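Local structure of EAL domain protein (Vibrio cholerae serotype O1, 6IJ2) at residues A221-L226 / Y237-P242; P32-R37 / P252-A257; M182-N187 / Q195-N200. The protein probably degrades the cyclic dinucleotides c-di-GMP and cGAMP as an EAL-domain phosphodiesterase, and is captured here with linear 5'-pGpG and calcium. The protein carries 1 engineered substitution. All coordinates share one frame; numbering follows the deposited sequence.

Contact 1 of 3, residues A221-L226 / Y237-P242. With nucleotides of chain B.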
loop_
_atom_site.group_PDB
_atom_site.type_symbol
_atom_site.label_atom_id
_atom_site.label_comp_id
_atom_site.label_asym_id
_atom_site.label_seq_id
_atom_site.Cartn_x
_atom_site.Cartn_y
_atom_site.Cartn_z
ATOM N N ALA A 221 11.035 2.327 24.310
ATOM C CA ALA A 221 12.037 2.656 23.300
ATOM C C ALA A 221 11.387 3.085 21.992
ATOM O O ALA A 221 11.877 4.004 21.320
ATOM C CB ALA A 221 12.963 1.460 23.068
ATOM N N GLU A 222 10.299 2.408 21.599
ATOM C CA GLU A 222 9.537 2.828 20.426
ATOM C C GLU A 222 8.959 4.223 20.630
ATOM O O GLU A 222 9.096 5.098 19.768
ATOM C CB GLU A 222 8.411 1.825 20.145
ATOM C CG GLU A 222 8.886 0.487 19.587
ATOM C CD GLU A 222 7.799 -0.574 19.664
ATOM O OE1 GLU A 222 6.730 -0.268 20.219
ATOM O OE2 GLU A 222 8.016 -1.709 19.185
ATOM N N PHE A 223 8.298 4.438 21.771
ATOM C CA PHE A 223 7.689 5.735 22.067
ATOM C C PHE A 223 8.721 6.848 21.991
ATOM O O PHE A 223 8.475 7.900 21.384
ATOM C CB PHE A 223 7.034 5.697 23.454
ATOM C CG PHE A 223 7.098 7.005 24.208
ATOM C CD1 PHE A 223 6.146 7.986 23.997
ATOM C CD2 PHE A 223 8.093 7.243 25.146
ATOM C CE1 PHE A 223 6.187 9.186 24.707
ATOM C CE2 PHE A 223 8.140 8.433 25.849
ATOM C CZ PHE A 223 7.190 9.407 25.624
ATOM N N ALA A 224 9.900 6.622 22.579
ATOM C CA ALA A 224 10.876 7.704 22.680
ATOM C C ALA A 224 11.454 8.045 21.315
ATOM O O ALA A 224 11.713 9.222 21.017
ATOM C CB ALA A 224 11.994 7.325 23.655
ATOM N N TRP A 225 11.679 7.030 20.479
ATOM C CA TRP A 225 12.148 7.295 19.128
ATOM C C TRP A 225 11.102 8.086 18.352
ATOM O O TRP A 225 11.418 9.093 17.703
ATOM C CB TRP A 225 12.502 5.977 18.412
ATOM C CG TRP A 225 13.263 6.253 17.179
ATOM C CD1 TRP A 225 14.634 6.264 17.037
ATOM C CD2 TRP A 225 12.728 6.623 15.908
ATOM N NE1 TRP A 225 14.964 6.628 15.777
ATOM C CE2 TRP A 225 13.821 6.847 15.052
ATOM C CE3 TRP A 225 11.431 6.787 15.408
ATOM C CZ2 TRP A 225 13.664 7.223 13.718
ATOM C CZ3 TRP A 225 11.274 7.164 14.080
ATOM C CH2 TRP A 225 12.384 7.377 13.252
ATOM N N LEU A 226 9.836 7.656 18.433
ATOM C CA LEU A 226 8.768 8.310 17.680
ATOM C C LEU A 226 8.549 9.742 18.157
ATOM O O LEU A 226 8.317 10.646 17.344
ATOM C CB LEU A 226 7.478 7.497 17.812
ATOM C CG LEU A 226 7.556 6.140 17.107
ATOM C CD1 LEU A 226 6.445 5.249 17.638
ATOM C CD2 LEU A 226 7.446 6.347 15.604
ATOM N N TYR A 237 -0.528 -0.716 23.393
ATOM C CA TYR A 237 -0.488 -1.382 24.692
ATOM C C TYR A 237 0.460 -0.691 25.664
ATOM O O TYR A 237 0.237 -0.736 26.877
ATOM C CB TYR A 237 -0.074 -2.844 24.522
ATOM C CG TYR A 237 -1.109 -3.740 23.863
ATOM C CD1 TYR A 237 -2.406 -3.294 23.613
ATOM C CD2 TYR A 237 -0.788 -5.038 23.507
ATOM C CE1 TYR A 237 -3.347 -4.122 23.015
ATOM C CE2 TYR A 237 -1.715 -5.871 22.901
ATOM C CZ TYR A 237 -2.994 -5.411 22.661
ATOM O OH TYR A 237 -3.918 -6.247 22.066
ATOM N N TYR A 238 1.531 -0.068 25.161
ATOM C CA TYR A 238 2.434 0.645 26.060
ATOM C C TYR A 238 1.693 1.700 26.869
ATOM O O TYR A 238 2.032 1.943 28.033
ATOM C CB TYR A 238 3.571 1.295 25.277
ATOM C CG TYR A 238 4.499 2.094 26.165
ATOM C CD1 TYR A 238 5.272 1.467 27.130
ATOM C CD2 TYR A 238 4.583 3.477 26.049
ATOM C CE1 TYR A 238 6.109 2.194 27.965
ATOM C CE2 TYR A 238 5.424 4.218 26.882
ATOM C CZ TYR A 238 6.187 3.564 27.829
ATOM O OH TYR A 238 7.023 4.280 28.652
ATOM N N PHE A 239 0.668 2.317 26.282
ATOM C CA PHE A 239 -0.119 3.327 26.985
ATOM C C PHE A 239 -1.290 2.707 27.742
ATOM O O PHE A 239 -1.455 2.942 28.944
ATOM C CB PHE A 239 -0.609 4.384 25.992
ATOM C CG PHE A 239 0.504 5.043 25.240
ATOM C CD1 PHE A 239 1.277 6.025 25.842
ATOM C CD2 PHE A 239 0.815 4.648 23.945
ATOM C CE1 PHE A 239 2.333 6.623 25.153
ATOM C CE2 PHE A 239 1.868 5.241 23.258
ATOM C CZ PHE A 239 2.624 6.229 23.860
ATOM N N ALA A 240 -2.097 1.904 27.055
ATOM C CA ALA A 240 -3.198 1.209 27.700
ATOM C C ALA A 240 -3.829 0.265 26.700
ATOM O O ALA A 240 -4.055 0.641 25.547
ATOM C CB ALA A 240 -4.261 2.185 28.224
ATOM N N LYS A 241 -4.119 -0.949 27.158
ATOM C CA LYS A 241 -4.937 -1.869 26.397
ATOM C C LYS A 241 -6.366 -1.337 26.297
ATOM O O LYS A 241 -6.784 -0.513 27.112
ATOM C CB LYS A 241 -4.942 -3.243 27.063
ATOM C CG LYS A 241 -3.564 -3.841 27.315
ATOM C CD LYS A 241 -3.694 -5.110 28.151
ATOM C CE LYS A 241 -2.350 -5.615 28.645
ATOM N NZ LYS A 241 -2.517 -6.799 29.543
ATOM N N PRO A 242 -7.132 -1.797 25.307
ATOM C CA PRO A 242 -8.561 -1.461 25.253
ATOM C C PRO A 242 -9.276 -1.805 26.554
ATOM O O PRO A 242 -8.976 -2.803 27.211
ATOM C CB PRO A 242 -9.076 -2.316 24.092
ATOM C CG PRO A 242 -7.848 -2.475 23.191
ATOM C CD PRO A 242 -6.709 -2.630 24.158
ATOM O OP3 G B 1 -5.821 -0.764 13.125
ATOM P P G B 1 -6.929 -1.660 13.329
ATOM O OP1 G B 1 -8.111 -0.945 13.703
ATOM O OP2 G B 1 -6.988 -2.469 12.158
ATOM O "O5'" G B 1 -6.425 -2.570 14.509
ATOM C "C5'" G B 1 -6.918 -2.418 15.836
ATOM C "C4'" G B 1 -6.525 -3.614 16.669
ATOM O "O4'" G B 1 -5.200 -3.415 17.197
ATOM C "C3'" G B 1 -7.414 -3.922 17.879
ATOM O "O3'" G B 1 -7.783 -5.283 17.967
ATOM C "C2'" G B 1 -6.517 -3.587 19.062
ATOM O "O2'" G B 1 -6.700 -4.367 20.208
ATOM C "C1'" G B 1 -5.145 -3.910 18.497
ATOM N N9 G B 1 -4.066 -3.234 19.202
ATOM C C8 G B 1 -4.102 -1.983 19.763
ATOM N N7 G B 1 -2.976 -1.640 20.320
ATOM C C5 G B 1 -2.144 -2.725 20.103
ATOM C C6 G B 1 -0.791 -2.933 20.473
ATOM O O6 G B 1 -0.046 -2.187 21.092
ATOM N N1 G B 1 -0.335 -4.178 20.065
ATOM C C2 G B 1 -1.081 -5.098 19.378
ATOM N N2 G B 1 -0.459 -6.228 19.057
ATOM N N3 G B 1 -2.335 -4.911 19.013
ATOM C C4 G B 1 -2.800 -3.711 19.405
#

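Contact 2 of 3, residues P32-R37 / P252-A257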
loop_
_atom_site.group_PDB
_atom_site.type_symbol
_atom_site.label_atom_id
_atom_site.label_comp_id
_atom_site.label_asym_id
_atom_site.label_seq_id
_atom_site.Cartn_x
_atom_site.Cartn_y
_atom_site.Cartn_z
ATOM N N PRO A 32 -7.277 4.406 24.527
ATOM C CA PRO A 32 -6.907 5.827 24.433
ATOM C C PRO A 32 -5.833 6.112 23.387
ATOM O O PRO A 32 -4.950 5.295 23.103
ATOM C CB PRO A 32 -6.401 6.159 25.844
ATOM C CG PRO A 32 -5.949 4.866 26.402
ATOM C CD PRO A 32 -6.869 3.812 25.811
ATOM N N ILE A 33 -5.953 7.296 22.794
ATOM C CA ILE A 33 -4.941 7.902 21.942
ATOM C C ILE A 33 -4.333 9.028 22.759
ATOM O O ILE A 33 -5.068 9.880 23.261
ATOM C CB ILE A 33 -5.569 8.434 20.641
ATOM C CG1 ILE A 33 -6.192 7.279 19.845
ATOM C CG2 ILE A 33 -4.546 9.196 19.793
ATOM C CD1 ILE A 33 -7.136 7.747 18.731
ATOM N N VAL A 34 -3.011 9.033 22.901
ATOM C CA VAL A 34 -2.326 9.933 23.826
ATOM C C VAL A 34 -1.582 10.976 23.015
ATOM O O VAL A 34 -0.936 10.639 22.019
ATOM C CB VAL A 34 -1.354 9.159 24.734
ATOM C CG1 VAL A 34 -0.617 10.103 25.661
ATOM C CG2 VAL A 34 -2.090 8.104 25.531
ATOM N N ASN A 35 -1.696 12.247 23.419
ATOM C CA ASN A 35 -0.802 13.285 22.916
ATOM C C ASN A 35 0.451 13.260 23.782
ATOM O O ASN A 35 0.411 13.672 24.946
ATOM C CB ASN A 35 -1.473 14.656 22.962
ATOM C CG ASN A 35 -0.615 15.731 22.354
ATOM O OD1 ASN A 35 0.565 15.861 22.684
ATOM N ND2 ASN A 35 -1.190 16.493 21.440
ATOM N N CYS A 36 1.562 12.772 23.218
ATOM C CA CYS A 36 2.788 12.556 23.980
ATOM C C CYS A 36 3.509 13.848 24.334
ATOM O O CYS A 36 4.391 13.828 25.197
ATOM C CB CYS A 36 3.723 11.629 23.201
ATOM S SG CYS A 36 3.026 9.974 23.125
ATOM N N ARG A 37 3.161 14.958 23.698
ATOM C CA ARG A 37 3.768 16.228 24.064
ATOM C C ARG A 37 3.083 16.832 25.289
ATOM O O ARG A 37 3.750 17.212 26.254
ATOM C CB ARG A 37 3.702 17.194 22.889
ATOM C CG ARG A 37 4.726 18.305 22.976
ATOM C CD ARG A 37 4.428 19.378 21.962
ATOM N NE ARG A 37 3.320 20.203 22.413
ATOM C CZ ARG A 37 2.133 20.263 21.821
ATOM N NH1 ARG A 37 1.889 19.559 20.730
ATOM N NH2 ARG A 37 1.196 21.048 22.318
ATOM N N PRO A 252 1.307 5.496 33.952
ATOM C CA PRO A 252 2.045 6.591 34.605
ATOM C C PRO A 252 3.506 6.669 34.190
ATOM O O PRO A 252 4.092 7.758 34.245
ATOM C CB PRO A 252 1.908 6.266 36.101
ATOM C CG PRO A 252 0.754 5.309 36.193
ATOM C CD PRO A 252 0.779 4.525 34.921
ATOM N N GLU A 253 4.110 5.548 33.783
ATOM C CA GLU A 253 5.542 5.532 33.489
ATOM C C GLU A 253 5.878 6.431 32.307
ATOM O O GLU A 253 6.917 7.101 32.304
ATOM C CB GLU A 253 6.003 4.097 33.222
ATOM C CG GLU A 253 7.519 3.910 33.125
ATOM C CD GLU A 253 8.040 3.944 31.695
ATOM O OE1 GLU A 253 8.835 4.849 31.369
ATOM O OE2 GLU A 253 7.658 3.063 30.897
ATOM N N PHE A 254 5.015 6.455 31.289
ATOM C CA PHE A 254 5.271 7.302 30.129
ATOM C C PHE A 254 5.270 8.778 30.508
ATOM O O PHE A 254 5.979 9.579 29.886
ATOM C CB PHE A 254 4.232 7.018 29.036
ATOM C CG PHE A 254 3.435 8.224 28.629
ATOM C CD1 PHE A 254 2.263 8.554 29.292
ATOM C CD2 PHE A 254 3.861 9.032 27.588
ATOM C CE1 PHE A 254 1.536 9.667 28.925
ATOM C CE2 PHE A 254 3.141 10.144 27.218
ATOM C CZ PHE A 254 1.977 10.467 27.888
ATOM N N SER A 255 4.494 9.151 31.532
ATOM C CA SER A 255 4.396 10.555 31.920
ATOM C C SER A 255 5.725 11.082 32.447
ATOM O O SER A 255 6.083 12.240 32.201
ATOM C CB SER A 255 3.300 10.733 32.974
ATOM O OG SER A 255 2.086 10.132 32.564
ATOM N N GLU A 256 6.475 10.245 33.174
ATOM C CA GLU A 256 7.701 10.678 33.822
ATOM C C GLU A 256 8.871 10.046 33.081
ATOM O O GLU A 256 9.263 10.550 32.012
ATOM C CB GLU A 256 7.661 10.333 35.316
ATOM C CG GLU A 256 6.299 10.551 35.966
ATOM C CD GLU A 256 5.831 11.992 35.889
ATOM O OE1 GLU A 256 6.672 12.904 36.037
ATOM O OE2 GLU A 256 4.621 12.212 35.676
ATOM N N ALA A 257 9.461 8.965 33.589
ATOM C CA ALA A 257 10.595 8.287 32.953
ATOM C C ALA A 257 11.762 9.234 32.682
ATOM O O ALA A 257 12.595 8.974 31.812
ATOM C CB ALA A 257 10.157 7.613 31.661
#

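Contact 3 of 3, residues M182-N187 / Q195-N200. With nucleotides of chain B.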
loop_
_atom_site.group_PDB
_atom_site.type_symbol
_atom_site.label_atom_id
_atom_site.label_comp_id
_atom_site.label_asym_id
_atom_site.label_seq_id
_atom_site.Cartn_x
_atom_site.Cartn_y
_atom_site.Cartn_z
ATOM N N MET A 182 1.202 -0.643 13.078
ATOM C CA MET A 182 2.223 -1.011 14.053
ATOM C C MET A 182 3.394 -1.746 13.418
ATOM O O MET A 182 4.502 -1.720 13.968
ATOM C CB MET A 182 1.626 -1.874 15.160
ATOM C CG MET A 182 1.155 -3.233 14.746
ATOM S SD MET A 182 0.547 -4.083 16.217
ATOM C CE MET A 182 0.899 -5.764 15.737
ATOM N N GLY A 183 3.175 -2.395 12.277
ATOM C CA GLY A 183 4.267 -3.101 11.629
ATOM C C GLY A 183 5.416 -2.185 11.258
ATOM O O GLY A 183 6.580 -2.596 11.301
ATOM N N LEU A 184 5.111 -0.941 10.881
ATOM C CA LEU A 184 6.156 0.019 10.537
ATOM C C LEU A 184 6.870 0.591 11.747
ATOM O O LEU A 184 7.996 1.075 11.612
ATOM C CB LEU A 184 5.586 1.188 9.733
ATOM C CG LEU A 184 5.126 0.908 8.305
ATOM C CD1 LEU A 184 4.801 2.249 7.632
ATOM C CD2 LEU A 184 6.176 0.109 7.522
ATOM N N ILE A 185 6.242 0.599 12.923
ATOM C CA ILE A 185 6.924 1.169 14.077
ATOM C C ILE A 185 7.493 0.113 15.007
ATOM O O ILE A 185 8.265 0.466 15.907
ATOM C CB ILE A 185 6.006 2.138 14.842
ATOM C CG1 ILE A 185 4.829 1.383 15.440
ATOM C CG2 ILE A 185 5.559 3.265 13.910
ATOM C CD1 ILE A 185 5.000 1.084 16.911
ATOM N N ARG A 186 7.182 -1.173 14.794
ATOM C CA ARG A 186 7.684 -2.218 15.682
ATOM C C ARG A 186 9.209 -2.195 15.725
ATOM O O ARG A 186 9.880 -2.411 14.702
ATOM C CB ARG A 186 7.185 -3.591 15.227
ATOM C CG ARG A 186 7.586 -4.757 16.135
ATOM C CD ARG A 186 6.977 -4.648 17.543
ATOM N NE ARG A 186 5.515 -4.581 17.512
ATOM C CZ ARG A 186 4.780 -3.575 17.987
ATOM N NH1 ARG A 186 5.342 -2.517 18.570
ATOM N NH2 ARG A 186 3.459 -3.627 17.878
ATOM N N ASN A 187 9.749 -1.930 16.915
ATOM C CA ASN A 187 11.195 -1.884 17.149
ATOM C C ASN A 187 11.878 -0.857 16.253
ATOM O O ASN A 187 13.009 -1.059 15.797
ATOM C CB ASN A 187 11.825 -3.267 16.972
ATOM C CG ASN A 187 11.363 -4.250 18.031
ATOM O OD1 ASN A 187 11.243 -3.900 19.204
ATOM N ND2 ASN A 187 11.087 -5.484 17.619
ATOM N N GLN A 195 13.316 3.342 10.327
ATOM C CA GLN A 195 13.626 4.731 10.655
ATOM C C GLN A 195 13.573 5.621 9.418
ATOM O O GLN A 195 13.016 6.721 9.462
ATOM C CB GLN A 195 15.008 4.814 11.304
ATOM C CG GLN A 195 15.040 4.174 12.688
ATOM C CD GLN A 195 16.432 4.057 13.256
ATOM O OE1 GLN A 195 17.396 4.561 12.685
ATOM N NE2 GLN A 195 16.548 3.362 14.379
ATOM N N SER A 196 14.143 5.159 8.304
ATOM C CA SER A 196 14.114 5.969 7.092
ATOM C C SER A 196 12.710 6.058 6.520
ATOM O O SER A 196 12.321 7.107 5.996
ATOM C CB SER A 196 15.078 5.414 6.034
ATOM O OG SER A 196 16.424 5.623 6.439
ATOM N N ILE A 197 11.939 4.962 6.586
ATOM C CA ILE A 197 10.549 5.013 6.126
ATOM C C ILE A 197 9.771 6.056 6.915
ATOM O O ILE A 197 9.049 6.884 6.348
ATOM C CB ILE A 197 9.882 3.627 6.232
ATOM C CG1 ILE A 197 10.497 2.653 5.235
ATOM C CG2 ILE A 197 8.376 3.731 5.961
ATOM C CD1 ILE A 197 9.899 1.250 5.324
ATOM N N MET A 198 9.903 6.033 8.244
ATOM C CA MET A 198 9.129 6.967 9.053
ATOM C C MET A 198 9.628 8.395 8.899
ATOM O O MET A 198 8.819 9.330 8.862
ATOM C CB MET A 198 9.146 6.538 10.520
ATOM C CG MET A 198 8.361 7.458 11.472
ATOM S SD MET A 198 6.549 7.283 11.355
ATOM C CE MET A 198 6.401 5.729 10.540
ATOM N N LYS A 199 10.948 8.598 8.807
ATOM C CA LYS A 199 11.433 9.967 8.655
ATOM C C LYS A 199 10.883 10.592 7.384
ATOM O O LYS A 199 10.438 11.745 7.386
ATOM C CB LYS A 199 12.963 10.010 8.637
ATOM C CG LYS A 199 13.525 11.412 8.343
ATOM C CD LYS A 199 14.992 11.381 7.938
ATOM C CE LYS A 199 15.504 12.782 7.621
ATOM N NZ LYS A 199 16.927 12.767 7.181
ATOM N N ASN A 200 10.875 9.836 6.294
ATOM C CA ASN A 200 10.422 10.390 5.030
ATOM C C ASN A 200 8.900 10.465 4.953
ATOM O O ASN A 200 8.370 11.418 4.373
ATOM C CB ASN A 200 11.027 9.576 3.881
ATOM C CG ASN A 200 12.516 9.815 3.759
ATOM O OD1 ASN A 200 12.946 10.914 3.405
ATOM N ND2 ASN A 200 13.315 8.801 4.081
ATOM O OP3 G B 1 -5.821 -0.764 13.125
ATOM P P G B 1 -6.929 -1.660 13.329
ATOM O OP1 G B 1 -8.111 -0.945 13.703
ATOM O OP2 G B 1 -6.988 -2.469 12.158
ATOM O "O5'" G B 1 -6.425 -2.570 14.509
ATOM C "C5'" G B 1 -6.918 -2.418 15.836
ATOM C "C4'" G B 1 -6.525 -3.614 16.669
ATOM O "O4'" G B 1 -5.200 -3.415 17.197
ATOM C "C3'" G B 1 -7.414 -3.922 17.879
ATOM O "O3'" G B 1 -7.783 -5.283 17.967
ATOM C "C2'" G B 1 -6.517 -3.587 19.062
ATOM O "O2'" G B 1 -6.700 -4.367 20.208
ATOM C "C1'" G B 1 -5.145 -3.910 18.497
ATOM N N9 G B 1 -4.066 -3.234 19.202
ATOM C C8 G B 1 -4.102 -1.983 19.763
ATOM N N7 G B 1 -2.976 -1.640 20.320
ATOM C C5 G B 1 -2.144 -2.725 20.103
ATOM C C6 G B 1 -0.791 -2.933 20.473
ATOM O O6 G B 1 -0.046 -2.187 21.092
ATOM N N1 G B 1 -0.335 -4.178 20.065
ATOM C C2 G B 1 -1.081 -5.098 19.378
ATOM N N2 G B 1 -0.459 -6.228 19.057
ATOM N N3 G B 1 -2.335 -4.911 19.013
ATOM C C4 G B 1 -2.800 -3.711 19.405
#

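Contact 1 of 3, residues A221-L226 / Y237-P242
F223 and F239 form the buried side of this contact, within the beta-alpha-beta unit of strand 211-214, helix 220-229 and strand 233-244 in the TIM-barrel-like EAL fold. F223 projects from the helix toward segment 237-242, and its CD1 comes within 3.9 Å of F239 CZ. The two side chains cross at about a right angle, and F223 arrives at the edge of the F239 ring, close to its plane. F239 gets there because its CG stands anti to its own carbonyl carbon (chi1 -57°), which brings the end of the ring nearer to the helix. M234 and C36 pack around both phenylalanines.

Toward the more open side the packing thins. Y238 CE2 only grazes F223 CB at 4.1 Å, while Y238 CD2 sits 3.9 Å above the plane of the F239 ring, over its centre; the Y238 hydroxyl goes to E253.

Y237 takes no part in the packing on the helix. Guanine G1 of chain B lies over one face of its ring, C6 of that guanine 3.4 Å above the plane. Y237 N donates a nearly straight hydrogen bond to O6 of G1 of chain B, 2.8 Å long, at 178°.

Contact 2 of 3, residues P32-R37 / P252-A257
N35 OD1 accepts two backbone N-H groups, from R37 and from T38, in the turn that begins at N35, the last residue of strand 27-35, and carries C36 up to the F254 ring. The bond from R37 N to N35 OD1 is 2.9 Å long and makes an Asx turn; the donor lies in the carbonyl plane of the amide, although the N-H points off line (133°). Two donors on one oxygen should hold the N35 amide steady and fix the path of the chain as the strand ends. R37 itself heads out to E232, with which its NH1 forms a salt bridge.

The contact itself is made by F254. Its side chain and that of V34 come from opposite directions, and V34 CG1 presses close to F254 CZ, at 3.4 Å. The V34 methyl is directed there by lying anti to its backbone N (chi1 178°). It approaches the ring obliquely, whereas C36 CA meets the edge, 4.1 Å from F254 CE2. C36 SG adds an oblique sulfur-aromatic contact, 5.2 Å from the ring centroid and 57° off its normal.

V34 itself is backbone-bonded to M234 of the neighbouring strand 233-244, while F239 meets F254 edge-to-face. F254 anchors the segment on the sheet, helped by E253 on Y238 OH and S255 O on K39 NZ. The weakly bonded C-terminal helix 252-255 lies over the place where the first and last strands pair, the seam that closes the TIM-barrel-like EAL fold.

Contact 3 of 3, residues M182-N187 / Q195-N200
L184 and I197 point at each other, each leaving its backbone toward the opposite segment, and their branches meet where L184 CD1 lies 4.2 Å from I197 CG2. One residue on, the fit is different. I185 offers just the methyl of its short branch: I185 CG2 stands 4.3 Å from M198 CE, while the longer branch, ending in CD1, leads away toward E222; L226 packs beside CG2. M198 meets it with a bent chain. Its CG starts anti to the backbone N (chi1 180°), the next torsion folds the sulfur round, and a nearly eclipsed last torsion (chi3 18°) sets CE. All four residues are buried, yet the touches are light van der Waals ones.

The polar detail is on the far side of the longer helix. S196 O accepts both N200 N and N200 ND2, from opposite faces of its carbonyl plane; the side-chain bond measures 2.7 Å. N200 ND2 also reaches D207 of the second subunit.

At the start of segment 182-187, M182 faces the nucleotide, with its CE 3.6 Å from N2 of G1 of chain B.

The weakly bonded helix 182-185, just after strand 177-180, lies between nucleotide and helix 192-207. Helix 220-229 packs on both segments through L226 and W225, and A171 of the second subunit covers L184 and I197.

How the contacts relate
All three contacts rest on buried apolar side chains, but their settings differ. Contacts 1 and 2 are neighbours, centres 8 Å apart, and reach the paired strands 233-244 and 27-35. They share one aromatic cluster: F223 CE1 lies 3.7 Å from F254 CD2, with C36 SG packed beside F223. Contact 3 is aliphatic, with a single methionine, M198, and lies by the subunit interface. Helix 220-229 links it to contact 1, where E222 OE2 takes a salt bridge from R186 NH1 and a probable hydrogen bond from N187 N. Contacts 1 and 3 each border the bound guanine; contact 2, whose chain end is exposed and poorly ordered, does not touch contact 3.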